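Local coordinates for protein peroxiredoxin 6 (Arenicola marina, PDB 2V2G) that probably reduces hydrogen peroxide and organic hydroperoxides to water and alcohols as a thiol-specific antioxidant peroxidase, at residues 11-16 with 20-25; 75-80 with 98-103; 159-164 with 177-182; 168-173 with 191-196. The protein carries 1 engineered substitution. All coordinates share one frame; numbering follows the deposited sequence.

Contact 1. Residues 11-16 with 20-25; sequences NFEADS and KLKFHD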
loop_
_atom_site.group_PDB
_atom_site.type_symbol
_atom_site.label_atom_id
_atom_site.label_comp_id
_atom_site.label_asym_id
_atom_site.label_seq_id
_atom_site.Cartn_x
_atom_site.Cartn_y
_atom_site.Cartn_z
ATOM N N ASN A 11 -9.730 1.137 19.818
ATOM C CA ASN A 11 -9.866 2.377 20.593
ATOM C C ASN A 11 -8.816 2.362 21.704
ATOM O O ASN A 11 -9.072 2.265 22.925
ATOM C CB ASN A 11 -11.265 2.525 21.141
ATOM C CG ASN A 11 -11.520 3.899 21.675
ATOM O OD1 ASN A 11 -10.721 4.834 21.480
ATOM N ND2 ASN A 11 -12.644 4.038 22.334
ATOM N N PHE A 12 -7.579 2.455 21.227
ATOM C CA PHE A 12 -6.433 2.269 22.097
ATOM C C PHE A 12 -6.129 3.503 22.938
ATOM O O PHE A 12 -6.490 4.635 22.540
ATOM C CB PHE A 12 -5.194 1.799 21.307
ATOM C CG PHE A 12 -4.687 2.775 20.293
ATOM C CD1 PHE A 12 -3.877 3.826 20.664
ATOM C CD2 PHE A 12 -5.020 2.648 18.946
ATOM C CE1 PHE A 12 -3.375 4.727 19.736
ATOM C CE2 PHE A 12 -4.535 3.568 18.001
ATOM C CZ PHE A 12 -3.713 4.610 18.392
ATOM N N GLU A 13 -5.472 3.265 24.084
ATOM C CA GLU A 13 -4.940 4.292 24.986
ATOM C C GLU A 13 -3.417 4.242 24.798
ATOM O O GLU A 13 -2.817 3.167 24.963
ATOM C CB GLU A 13 -5.351 4.026 26.455
ATOM C CG GLU A 13 -6.843 3.896 26.531
ATOM C CD GLU A 13 -7.436 3.827 27.918
ATOM O OE1 GLU A 13 -6.824 4.381 28.881
ATOM O OE2 GLU A 13 -8.562 3.247 28.034
ATOM N N ALA A 14 -2.799 5.367 24.447
ATOM C CA ALA A 14 -1.342 5.422 24.273
ATOM C C ALA A 14 -0.783 6.749 24.811
ATOM O O ALA A 14 -1.493 7.746 24.833
ATOM C CB ALA A 14 -0.990 5.293 22.815
ATOM N N ASP A 15 0.484 6.763 25.225
ATOM C CA ASP A 15 1.184 8.029 25.425
ATOM C C ASP A 15 1.716 8.564 24.063
ATOM O O ASP A 15 1.918 7.848 23.052
ATOM C CB ASP A 15 2.384 7.886 26.344
ATOM C CG ASP A 15 2.678 9.173 27.196
ATOM O OD1 ASP A 15 2.218 10.342 26.930
ATOM O OD2 ASP A 15 3.425 9.006 28.187
ATOM N N SER A 16 1.923 9.869 24.063
ATOM C CA SER A 16 2.283 10.585 22.865
ATOM C C SER A 16 2.952 11.897 23.212
ATOM O O SER A 16 2.964 12.312 24.372
ATOM C CB SER A 16 1.032 10.849 22.013
ATOM O OG SER A 16 0.310 11.992 22.444
ATOM N N LYS A 20 -1.329 11.645 27.016
ATOM C CA LYS A 20 -2.101 10.437 26.826
ATOM C C LYS A 20 -3.322 10.725 26.007
ATOM O O LYS A 20 -3.923 11.800 26.112
ATOM C CB LYS A 20 -2.499 9.751 28.139
ATOM C CG LYS A 20 -1.293 9.220 28.953
ATOM C CD LYS A 20 -1.761 8.210 30.014
ATOM C CE LYS A 20 -0.659 7.905 31.049
ATOM N NZ LYS A 20 -1.185 7.244 32.318
ATOM N N LEU A 21 -3.652 9.776 25.148
ATOM C CA LEU A 21 -4.808 9.870 24.297
ATOM C C LEU A 21 -5.528 8.549 24.141
ATOM O O LEU A 21 -4.963 7.466 24.318
ATOM C CB LEU A 21 -4.435 10.433 22.951
ATOM C CG LEU A 21 -3.501 9.708 22.015
ATOM C CD1 LEU A 21 -4.266 8.648 21.187
ATOM C CD2 LEU A 21 -2.904 10.767 21.041
ATOM N N LYS A 22 -6.806 8.681 23.812
ATOM C CA LYS A 22 -7.669 7.567 23.539
ATOM C C LYS A 22 -8.092 7.722 22.063
ATOM O O LYS A 22 -8.583 8.767 21.611
ATOM C CB LYS A 22 -8.856 7.553 24.480
ATOM C CG LYS A 22 -9.843 6.414 24.284
ATOM C CD LYS A 22 -9.428 5.141 25.023
ATOM C CE LYS A 22 -10.604 4.164 25.220
ATOM N NZ LYS A 22 -10.132 2.741 25.372
ATOM N N PHE A 23 -7.789 6.724 21.256
ATOM C CA PHE A 23 -7.774 6.928 19.824
ATOM C C PHE A 23 -9.105 7.413 19.196
ATOM O O PHE A 23 -9.113 8.343 18.379
ATOM C CB PHE A 23 -7.220 5.666 19.075
ATOM C CG PHE A 23 -7.030 5.875 17.616
ATOM C CD1 PHE A 23 -6.110 6.823 17.127
ATOM C CD2 PHE A 23 -7.812 5.199 16.708
ATOM C CE1 PHE A 23 -5.961 7.062 15.752
ATOM C CE2 PHE A 23 -7.639 5.399 15.308
ATOM C CZ PHE A 23 -6.724 6.378 14.853
ATOM N N HIS A 24 -10.215 6.779 19.564
ATOM C CA HIS A 24 -11.504 7.204 19.006
ATOM C C HIS A 24 -11.857 8.628 19.412
ATOM O O HIS A 24 -12.581 9.292 18.650
ATOM C CB HIS A 24 -12.639 6.285 19.373
ATOM C CG HIS A 24 -12.592 4.947 18.709
ATOM N ND1 HIS A 24 -13.692 4.110 18.659
ATOM C CD2 HIS A 24 -11.589 4.322 18.029
ATOM C CE1 HIS A 24 -13.340 3.003 18.013
ATOM N NE2 HIS A 24 -12.079 3.119 17.600
ATOM N N ASP A 25 -11.429 9.069 20.603
ATOM C CA ASP A 25 -11.684 10.441 21.129
ATOM C C ASP A 25 -10.847 11.454 20.337
ATOM O O ASP A 25 -11.308 12.533 19.974
ATOM C CB ASP A 25 -11.306 10.541 22.600
ATOM C CG ASP A 25 -12.247 9.753 23.522
ATOM O OD1 ASP A 25 -13.341 9.356 23.069
ATOM O OD2 ASP A 25 -11.939 9.606 24.725
HETATM O O HOH W 1 -13.928 6.701 23.003
#
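Ala14 and Leu21 fix the register as an antiparallel hydrogen-bonded pair, with Ala14 N to Leu21 O and Leu21 N to Ala14 O both at 3.0 Å. Glu13 and Lys22 follow as a non-hydrogen-bonded pair, and Phe23 N reaches Phe12 O at 2.8 Å, carrying the backbone pairing into the first turn of helix 23-27.

Polar side chains add a second layer. Asn11 OD1 accepts from His24 N at 2.8 Å, the donor standing above the amide plane, while Asn11 ND2 passes a hydrogen bond to a water that in turn donates to Asp25 OD1. The Lys22 chain bends at chi2 (85°), which brings Lys22 NZ to Asn11 O, just ahead of strand 13-16, at 2.7 Å and into a salt bridge with Glu13 OE2 at 3.1 Å, met on the anti side of the carboxylate. Two acceptors thus grip one ammonium.

Flat groups make the third layer. The Asn11 amide stacks on the His24 imidazole with planes 15° apart, and Asn11 CB sits over the ring centre, 3.5 Å from the centroid. His24 NE2 bonds to Phe9 O, which helps fix the rotation of that ring. On the buried side, Phe23 CB lies over the middle of the Phe12 ring; the two phenyl planes are nearly parallel (11°) but slid apart, and Leu21 CD1 approaches Phe12 obliquely.

Phe12 and Ala14 also rest on Ile99 of strand 98-100, so the evidence describes a β-hairpin, strands 13-16 and 21-22, at the margin of the central sheet of a thioredoxin-like peroxiredoxin domain.

Contact 2. Residues 75-80 with 98-103; sequences ADHKEW and IIADET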
loop_
_atom_site.group_PDB
_atom_site.type_symbol
_atom_site.label_atom_id
_atom_site.label_comp_id
_atom_site.label_asym_id
_atom_site.label_seq_id
_atom_site.Cartn_x
_atom_site.Cartn_y
_atom_site.Cartn_z
ATOM N N ALA A 75 10.151 11.379 25.066
ATOM C CA ALA A 75 11.321 12.282 25.130
ATOM C C ALA A 75 12.168 12.229 23.855
ATOM O O ALA A 75 12.527 13.266 23.280
ATOM C CB ALA A 75 12.147 11.956 26.385
ATOM N N ASP A 76 12.420 11.017 23.357
ATOM C CA ASP A 76 13.098 10.842 22.075
ATOM C C ASP A 76 12.296 11.414 20.878
ATOM O O ASP A 76 12.841 12.047 19.958
ATOM C CB ASP A 76 13.362 9.352 21.848
ATOM C CG ASP A 76 14.600 8.870 22.552
ATOM O OD1 ASP A 76 15.232 9.667 23.245
ATOM O OD2 ASP A 76 14.907 7.667 22.442
ATOM N N HIS A 77 10.985 11.225 20.892
ATOM C CA HIS A 77 10.143 11.829 19.864
ATOM C C HIS A 77 10.273 13.337 19.865
ATOM O O HIS A 77 10.415 13.949 18.816
ATOM C CB HIS A 77 8.684 11.483 20.078
ATOM C CG HIS A 77 8.352 10.046 19.848
ATOM N ND1 HIS A 77 7.198 9.463 20.324
ATOM C CD2 HIS A 77 8.992 9.088 19.138
ATOM C CE1 HIS A 77 7.147 8.207 19.900
ATOM N NE2 HIS A 77 8.236 7.945 19.209
ATOM N N LYS A 78 10.229 13.944 21.042
ATOM C CA LYS A 78 10.333 15.405 21.125
ATOM C C LYS A 78 11.678 15.912 20.609
ATOM O O LYS A 78 11.720 16.857 19.821
ATOM C CB LYS A 78 9.997 15.908 22.535
ATOM C CG LYS A 78 8.462 15.993 22.743
ATOM C CD LYS A 78 8.033 16.547 24.113
ATOM C CE LYS A 78 6.589 16.110 24.494
ATOM N NZ LYS A 78 6.346 16.507 25.915
ATOM N N GLU A 79 12.764 15.250 20.992
ATOM C CA GLU A 79 14.090 15.654 20.550
ATOM C C GLU A 79 14.264 15.429 19.051
ATOM O O GLU A 79 14.706 16.299 18.309
ATOM C CB GLU A 79 15.168 14.874 21.267
ATOM C CG GLU A 79 16.569 15.374 20.919
ATOM C CD GLU A 79 17.697 14.588 21.578
ATOM O OE1 GLU A 79 17.426 13.585 22.270
ATOM O OE2 GLU A 79 18.872 14.978 21.367
ATOM N N TRP A 80 13.908 14.242 18.610
ATOM C CA TRP A 80 14.028 13.941 17.193
ATOM C C TRP A 80 13.142 14.815 16.308
ATOM O O TRP A 80 13.488 15.076 15.163
ATOM C CB TRP A 80 13.736 12.465 16.971
ATOM C CG TRP A 80 13.809 12.038 15.541
ATOM C CD1 TRP A 80 14.857 12.194 14.674
ATOM C CD2 TRP A 80 12.783 11.381 14.818
ATOM N NE1 TRP A 80 14.546 11.627 13.467
ATOM C CE2 TRP A 80 13.274 11.131 13.520
ATOM C CE3 TRP A 80 11.491 10.958 15.141
ATOM C CZ2 TRP A 80 12.514 10.475 12.540
ATOM C CZ3 TRP A 80 10.728 10.302 14.152
ATOM C CH2 TRP A 80 11.243 10.093 12.867
ATOM N N ILE A 98 3.102 12.193 17.848
ATOM C CA ILE A 98 3.804 10.902 17.643
ATOM C C ILE A 98 3.529 10.041 18.870
ATOM O O ILE A 98 3.795 10.472 20.002
ATOM C CB ILE A 98 5.322 11.063 17.477
ATOM C CG1 ILE A 98 5.669 12.211 16.504
ATOM C CG2 ILE A 98 5.940 9.737 16.958
ATOM C CD1 ILE A 98 7.214 12.399 16.236
ATOM N N ILE A 99 2.958 8.869 18.665
ATOM C CA ILE A 99 2.622 7.897 19.700
ATOM C C ILE A 99 3.867 7.117 20.110
ATOM O O ILE A 99 4.690 6.763 19.217
ATOM C CB ILE A 99 1.580 6.929 19.174
ATOM C CG1 ILE A 99 0.271 7.650 18.920
ATOM C CG2 ILE A 99 1.410 5.693 20.167
ATOM C CD1 ILE A 99 -0.713 6.790 18.049
ATOM N N ALA A 100 4.006 6.849 21.409
ATOM C CA ALA A 100 5.119 6.048 21.966
ATOM C C ALA A 100 4.627 4.655 22.313
ATOM O O ALA A 100 4.042 4.510 23.360
ATOM C CB ALA A 100 5.686 6.705 23.221
ATOM N N ASP A 101 4.928 3.647 21.499
ATOM C CA ASP A 101 4.431 2.265 21.706
ATOM C C ASP A 101 5.516 1.377 22.350
ATOM O O ASP A 101 5.948 0.311 21.825
ATOM C CB ASP A 101 3.989 1.696 20.358
ATOM C CG ASP A 101 3.362 0.317 20.479
ATOM O OD1 ASP A 101 2.571 0.065 21.465
ATOM O OD2 ASP A 101 3.632 -0.516 19.574
ATOM N N GLU A 102 5.968 1.785 23.529
ATOM C CA GLU A 102 7.140 1.130 24.119
ATOM C C GLU A 102 6.911 -0.313 24.523
ATOM O O GLU A 102 7.855 -1.090 24.611
ATOM C CB GLU A 102 7.642 1.948 25.302
ATOM C CG GLU A 102 8.000 3.414 24.979
ATOM C CD GLU A 102 8.347 4.160 26.241
ATOM O OE1 GLU A 102 9.366 3.799 26.901
ATOM O OE2 GLU A 102 7.569 5.069 26.607
ATOM N N THR A 103 5.662 -0.670 24.833
ATOM C CA THR A 103 5.342 -2.054 25.205
ATOM C C THR A 103 5.114 -2.952 23.953
ATOM O O THR A 103 4.952 -4.168 24.115
ATOM C CB THR A 103 4.092 -2.168 26.035
ATOM O OG1 THR A 103 2.949 -1.746 25.295
ATOM C CG2 THR A 103 4.266 -1.410 27.379
#
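Ile98 meets His77 first: its CG2 methyl stands over the centre of the imidazole, 3.5 Å from the centroid and only 7° off the ring normal, a CH-pi contact. The chi1 rotation of Ile98 puts CG2 trans to the amide nitrogen, which aims this methyl at helix 74-88. The CB of Ile99 is directed away from the helix, and its side chain touches Ile67 and Leu69 of strand 64-70; across the contact it contributes backbone instead, Ile99 O making a close approach of 2.9 Å to His77 CE1, at the ring edge and near its plane. Ala100 completes the rim, with Ala100 CA 3.6 Å and Ala100 CB 3.9 Å from His77 CE1. The axes of helix 75-80 and strand 98-100 pass 9.1 Å apart and run nearly antiparallel (151°), within the β-α-β unit of strand 64-70, helix 74-88 and strand 98-100.

A leucine in place of His77 would probably leave Ser70 without a polar partner and lose the flat face on which the Ile98 methyl rests. The chemistry implies a buried polar ring held in two ways: its NE2 is satisfied by a hydrogen bond with Ser70 OG, and one face is covered by an aliphatic methyl.

Contact 3. Residues 159-164 with 177-182; sequences VIDSLQ and WQPGDR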
loop_
_atom_site.group_PDB
_atom_site.type_symbol
_atom_site.label_atom_id
_atom_site.label_comp_id
_atom_site.label_asym_id
_atom_site.label_seq_id
_atom_site.Cartn_x
_atom_site.Cartn_y
_atom_site.Cartn_z
ATOM N N VAL A 159 -5.088 8.107 -2.929
ATOM C CA VAL A 159 -6.094 7.184 -2.421
ATOM C C VAL A 159 -7.064 7.839 -1.462
ATOM O O VAL A 159 -8.219 7.451 -1.470
ATOM C CB VAL A 159 -5.510 5.875 -1.904
ATOM C CG1 VAL A 159 -4.688 5.177 -3.007
ATOM C CG2 VAL A 159 -4.657 6.057 -0.656
ATOM N N ILE A 160 -6.633 8.803 -0.672
ATOM C CA ILE A 160 -7.579 9.585 0.139
ATOM C C ILE A 160 -8.635 10.228 -0.745
ATOM O O ILE A 160 -9.841 10.128 -0.473
ATOM C CB ILE A 160 -6.906 10.667 1.058
ATOM C CG1 ILE A 160 -6.133 9.923 2.181
ATOM C CG2 ILE A 160 -7.980 11.674 1.570
ATOM C CD1 ILE A 160 -5.105 10.819 2.899
ATOM N N ASP A 161 -8.202 10.854 -1.842
ATOM C CA ASP A 161 -9.162 11.470 -2.807
ATOM C C ASP A 161 -10.144 10.437 -3.332
ATOM O O ASP A 161 -11.354 10.673 -3.426
ATOM C CB ASP A 161 -8.401 12.177 -3.921
ATOM C CG ASP A 161 -7.650 13.387 -3.414
ATOM O OD1 ASP A 161 -8.035 13.941 -2.351
ATOM O OD2 ASP A 161 -6.711 13.873 -4.066
ATOM N N SER A 162 -9.635 9.264 -3.666
ATOM C CA SER A 162 -10.518 8.160 -4.176
ATOM C C SER A 162 -11.481 7.736 -3.100
ATOM O O SER A 162 -12.703 7.627 -3.323
ATOM C CB SER A 162 -9.705 6.979 -4.652
ATOM O OG SER A 162 -10.544 5.868 -4.954
ATOM N N LEU A 163 -10.975 7.535 -1.893
ATOM C CA LEU A 163 -11.831 7.016 -0.801
ATOM C C LEU A 163 -12.942 8.043 -0.474
ATOM O O LEU A 163 -14.041 7.645 -0.142
ATOM C CB LEU A 163 -11.005 6.712 0.450
ATOM C CG LEU A 163 -10.030 5.549 0.329
ATOM C CD1 LEU A 163 -8.991 5.718 1.455
ATOM C CD2 LEU A 163 -10.760 4.204 0.373
ATOM N N GLN A 164 -12.597 9.326 -0.423
ATOM C CA GLN A 164 -13.573 10.349 -0.006
ATOM C C GLN A 164 -14.633 10.501 -1.101
ATOM O O GLN A 164 -15.828 10.648 -0.793
ATOM C CB GLN A 164 -12.884 11.648 0.315
ATOM C CG GLN A 164 -12.022 11.551 1.544
ATOM C CD GLN A 164 -11.429 12.866 1.951
ATOM O OE1 GLN A 164 -11.131 13.727 1.118
ATOM N NE2 GLN A 164 -11.236 13.051 3.242
ATOM N N TRP A 177 -5.943 6.328 -11.604
ATOM C CA TRP A 177 -6.788 7.539 -11.580
ATOM C C TRP A 177 -6.155 8.676 -10.817
ATOM O O TRP A 177 -5.592 8.485 -9.740
ATOM C CB TRP A 177 -8.117 7.180 -10.973
ATOM C CG TRP A 177 -9.051 8.323 -10.657
ATOM C CD1 TRP A 177 -10.040 8.843 -11.448
ATOM C CD2 TRP A 177 -9.135 9.012 -9.400
ATOM N NE1 TRP A 177 -10.719 9.813 -10.760
ATOM C CE2 TRP A 177 -10.179 9.941 -9.509
ATOM C CE3 TRP A 177 -8.427 8.915 -8.172
ATOM C CZ2 TRP A 177 -10.547 10.768 -8.435
ATOM C CZ3 TRP A 177 -8.796 9.695 -7.139
ATOM C CH2 TRP A 177 -9.827 10.633 -7.288
ATOM N N GLN A 178 -6.286 9.878 -11.372
ATOM C CA GLN A 178 -5.986 11.110 -10.640
ATOM C C GLN A 178 -7.242 11.959 -10.509
ATOM O O GLN A 178 -8.119 11.925 -11.415
ATOM C CB GLN A 178 -4.917 11.936 -11.337
ATOM C CG GLN A 178 -3.526 11.253 -11.455
ATOM C CD GLN A 178 -2.799 11.176 -10.120
ATOM O OE1 GLN A 178 -1.972 10.290 -9.928
ATOM N NE2 GLN A 178 -3.121 12.070 -9.179
ATOM N N PRO A 179 -7.359 12.700 -9.381
ATOM C CA PRO A 179 -8.516 13.552 -9.234
ATOM C C PRO A 179 -8.799 14.395 -10.491
ATOM O O PRO A 179 -7.882 15.023 -11.093
ATOM C CB PRO A 179 -8.146 14.450 -8.042
ATOM C CG PRO A 179 -7.238 13.652 -7.236
ATOM C CD PRO A 179 -6.480 12.738 -8.197
ATOM N N GLY A 180 -10.070 14.396 -10.920
ATOM C CA GLY A 180 -10.510 15.093 -12.092
ATOM C C GLY A 180 -10.655 14.176 -13.299
ATOM O O GLY A 180 -11.382 14.504 -14.233
ATOM N N ASP A 181 -10.034 12.976 -13.231
ATOM C CA ASP A 181 -10.100 11.984 -14.339
ATOM C C ASP A 181 -11.452 11.291 -14.328
ATOM O O ASP A 181 -12.072 11.165 -13.274
ATOM C CB ASP A 181 -8.998 10.895 -14.191
ATOM C CG ASP A 181 -7.568 11.429 -14.489
ATOM O OD1 ASP A 181 -7.454 12.557 -15.035
ATOM O OD2 ASP A 181 -6.583 10.703 -14.139
ATOM N N ARG A 182 -11.863 10.723 -15.449
ATOM C CA ARG A 182 -13.096 9.940 -15.445
ATOM C C ARG A 182 -13.055 8.714 -14.471
ATOM O O ARG A 182 -11.984 8.150 -14.219
ATOM C CB ARG A 182 -13.443 9.482 -16.851
ATOM C CG ARG A 182 -12.433 8.568 -17.429
ATOM C CD ARG A 182 -12.656 8.306 -18.879
ATOM N NE ARG A 182 -11.594 7.414 -19.348
ATOM C CZ ARG A 182 -11.547 6.919 -20.577
ATOM N NH1 ARG A 182 -12.543 7.164 -21.422
ATOM N NH2 ARG A 182 -10.506 6.181 -20.946
#
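Trp177, just before a type II β turn from Gln178 to Asp181, and Pro179 within that turn pack against helix 153-168; the turn lies in the loop that links strands 171-172 and 183-185 of the C-terminal domain. It is closed by Asp181 N to Gln178 O at 2.8 Å, and Asp181 OD2 reaches back to accept from Gln178 N at 2.9 Å.

From CB, which is directed toward the helix, the Trp177 side chain leaves with chi1 at 171°, placing CG opposite the amide nitrogen, which carries the six-membered ring to the helix. NE1, on the five-membered ring, makes a weak hydrogen bond to Asp181 O. Over one face of the indole lies Pro179 N, displaced toward the rim. At the far end, Trp177 CZ3 comes 3.6 Å from Ser162 N, obliquely to the ring, and 3.8 Å from Ser162 CB. Trp177 CH2, next along the rim, meets Asp161 CB edge-on at 4.0 Å. A serine here would probably leave a gap beside Asp161 and Ser162 and deprive Asp181 O of its weak indole donor.

The polar ends beside this packing have other partners: Asp161 OD1 forms a salt bridge with Arg62, and Ser162 OG bonds to Thr173 and to Thr149 of the second subunit. The remaining touch lies at the ring of the proline, where Pro179 CG rests 3.2 Å from Asp161 OD2.

Contact 4. Residues 168-173 with 191-196; sequences QKKVAT and AEEAKT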
loop_
_atom_site.group_PDB
_atom_site.type_symbol
_atom_site.label_atom_id
_atom_site.label_comp_id
_atom_site.label_asym_id
_atom_site.label_seq_id
_atom_site.Cartn_x
_atom_site.Cartn_y
_atom_site.Cartn_z
ATOM N N GLN A 168 -19.082 8.925 -1.192
ATOM C CA GLN A 168 -20.219 9.811 -1.462
ATOM C C GLN A 168 -20.994 9.489 -2.746
ATOM O O GLN A 168 -22.204 9.779 -2.824
ATOM C CB GLN A 168 -19.706 11.235 -1.601
ATOM C CG GLN A 168 -19.085 11.862 -0.402
ATOM C CD GLN A 168 -18.577 13.272 -0.769
ATOM O OE1 GLN A 168 -19.377 14.215 -0.865
ATOM N NE2 GLN A 168 -17.282 13.395 -1.053
ATOM N N LYS A 169 -20.303 8.970 -3.752
ATOM C CA LYS A 169 -20.868 8.776 -5.099
ATOM C C LYS A 169 -20.739 7.320 -5.572
ATOM O O LYS A 169 -19.805 6.622 -5.198
ATOM C CB LYS A 169 -20.183 9.754 -6.071
ATOM C CG LYS A 169 -20.222 11.243 -5.613
ATOM C CD LYS A 169 -21.585 11.786 -5.764
ATOM C CE LYS A 169 -21.653 13.226 -5.256
ATOM N NZ LYS A 169 -22.985 13.783 -5.417
ATOM N N LYS A 170 -21.649 6.886 -6.453
ATOM C CA LYS A 170 -21.732 5.475 -6.938
ATOM C C LYS A 170 -20.753 5.210 -8.079
ATOM O O LYS A 170 -21.078 4.698 -9.152
ATOM C CB LYS A 170 -23.164 5.149 -7.341
ATOM C CG LYS A 170 -24.128 5.304 -6.168
ATOM C CD LYS A 170 -25.501 4.930 -6.570
ATOM C CE LYS A 170 -26.401 4.860 -5.331
ATOM N NZ LYS A 170 -27.827 4.645 -5.663
ATOM N N VAL A 171 -19.520 5.534 -7.759
ATOM C CA VAL A 171 -18.426 5.368 -8.712
ATOM C C VAL A 171 -17.274 4.635 -8.023
ATOM O O VAL A 171 -17.222 4.568 -6.828
ATOM C CB VAL A 171 -17.894 6.693 -9.338
ATOM C CG1 VAL A 171 -19.034 7.389 -10.124
ATOM C CG2 VAL A 171 -17.268 7.660 -8.229
ATOM N N ALA A 172 -16.339 4.166 -8.836
ATOM C CA ALA A 172 -15.065 3.595 -8.332
ATOM C C ALA A 172 -13.983 4.151 -9.232
ATOM O O ALA A 172 -14.203 4.418 -10.394
ATOM C CB ALA A 172 -15.082 2.059 -8.348
ATOM N N THR A 173 -12.755 4.289 -8.715
ATOM C CA THR A 173 -11.711 4.976 -9.448
ATOM C C THR A 173 -10.790 3.924 -10.137
ATOM O O THR A 173 -10.336 2.944 -9.508
ATOM C CB THR A 173 -10.854 5.901 -8.551
ATOM O OG1 THR A 173 -10.278 5.197 -7.462
ATOM C CG2 THR A 173 -11.744 7.080 -8.036
ATOM N N ALA A 191 -29.127 0.643 -15.539
ATOM C CA ALA A 191 -29.178 1.585 -16.665
ATOM C C ALA A 191 -30.219 2.673 -16.421
ATOM O O ALA A 191 -29.956 3.860 -16.641
ATOM C CB ALA A 191 -29.445 0.868 -17.949
ATOM N N GLU A 192 -31.381 2.269 -15.918
ATOM C CA GLU A 192 -32.431 3.230 -15.636
ATOM C C GLU A 192 -31.951 4.249 -14.610
ATOM O O GLU A 192 -32.161 5.434 -14.797
ATOM C CB GLU A 192 -33.717 2.549 -15.173
ATOM C CG GLU A 192 -34.891 3.518 -15.031
ATOM C CD GLU A 192 -35.369 4.130 -16.364
ATOM O OE1 GLU A 192 -34.925 3.683 -17.455
ATOM O OE2 GLU A 192 -36.196 5.066 -16.313
ATOM N N GLU A 193 -31.276 3.816 -13.549
ATOM C CA GLU A 193 -30.805 4.783 -12.566
ATOM C C GLU A 193 -29.733 5.696 -13.179
ATOM O O GLU A 193 -29.737 6.911 -12.967
ATOM C CB GLU A 193 -30.274 4.115 -11.311
ATOM C CG GLU A 193 -29.684 5.148 -10.352
ATOM C CD GLU A 193 -29.181 4.571 -9.041
ATOM O OE1 GLU A 193 -28.773 3.383 -9.017
ATOM O OE2 GLU A 193 -29.159 5.333 -8.031
ATOM N N ALA A 194 -28.830 5.103 -13.948
ATOM C CA ALA A 194 -27.758 5.854 -14.599
ATOM C C ALA A 194 -28.258 6.934 -15.581
ATOM O O ALA A 194 -27.542 7.902 -15.854
ATOM C CB ALA A 194 -26.825 4.927 -15.296
ATOM N N LYS A 195 -29.469 6.784 -16.129
ATOM C CA LYS A 195 -30.005 7.814 -17.032
ATOM C C LYS A 195 -30.017 9.170 -16.353
ATOM O O LYS A 195 -29.730 10.199 -16.969
ATOM C CB LYS A 195 -31.444 7.499 -17.453
ATOM C CG LYS A 195 -31.607 6.717 -18.732
ATOM C CD LYS A 195 -33.063 6.188 -18.826
ATOM C CE LYS A 195 -33.327 5.278 -20.060
ATOM N NZ LYS A 195 -34.283 5.868 -21.070
ATOM N N THR A 196 -30.390 9.164 -15.080
ATOM C CA THR A 196 -30.500 10.382 -14.310
ATOM C C THR A 196 -29.157 10.740 -13.660
ATOM O O THR A 196 -28.672 11.869 -13.776
ATOM C CB THR A 196 -31.600 10.234 -13.233
ATOM O OG1 THR A 196 -32.582 9.278 -13.683
ATOM C CG2 THR A 196 -32.269 11.593 -12.977
HETATM O O HOH W 2 -27.634 2.079 -6.930
#
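Glu193 projects toward Lys170 with CG anti to its own backbone N (chi1 175°), and the chain continues extended, so the carboxylate stands well clear of helix 191-197. Lys170 answers from the other side: chi1 of -60° sets CG anti to the carbonyl carbon, and the remaining torsions are all near 180°, stretching the aliphatic chain to its full length. Both reaches are needed, since Lys170 CA and Glu193 CA are 10.7 Å apart.

The extended chains cross at about a right angle and meet through their charged ends. Lys170 NZ lies 2.8 Å from Glu193 OE2, a hydrogen-bonded salt bridge that uses the syn lone pair of that oxygen. The other carboxylate oxygen, Glu193 OE1, is 3.7 Å from Lys170 NZ and is joined indirectly: a water accepts from Lys170 NZ at 2.9 Å and donates to Glu193 OE1 at 2.7 Å. Direct bond and water together close a small ring around the ion pair, so both oxygens are engaged.

The backbone on each side has its own support. Lys170 is the centre of an inverse gamma turn, with Val171 N bonded to Lys169 O at 2.8 Å. Glu193 lies in the first turn of its helix, and its N bonds to Ser190 OG.

Only 74 Å² is buried, which marks a surface ion pair. It spans from the entry of edge strand 171-172 to helix 191-197 within the C-terminal domain of a Prx6-type peroxiredoxin.

How the contacts relate
Contacts 1 and 2 have centres 14 Å apart and share the central sheet, where strands 13-16 and 98-100 are neighbours; Asp15 O probably accepts from Ala100 N at 2.8 Å. Contact 3 joins helix 153-168, which lies against that sheet, to a C-terminal loop, and contact 4 lies farther out. The centres of contacts 3 and 4 are 16 Å apart, and the two touch through Ser162 and Thr173. Their segments alternate along the chain, and helix 153-168 is followed directly by strand 171-172, whereas contacts 1 and 2 come in series before them. Centres of contacts 2 and 4 are 46 Å apart, consistent with an elongated subunit; contacts 2, 3 and 4 also touch the second subunit.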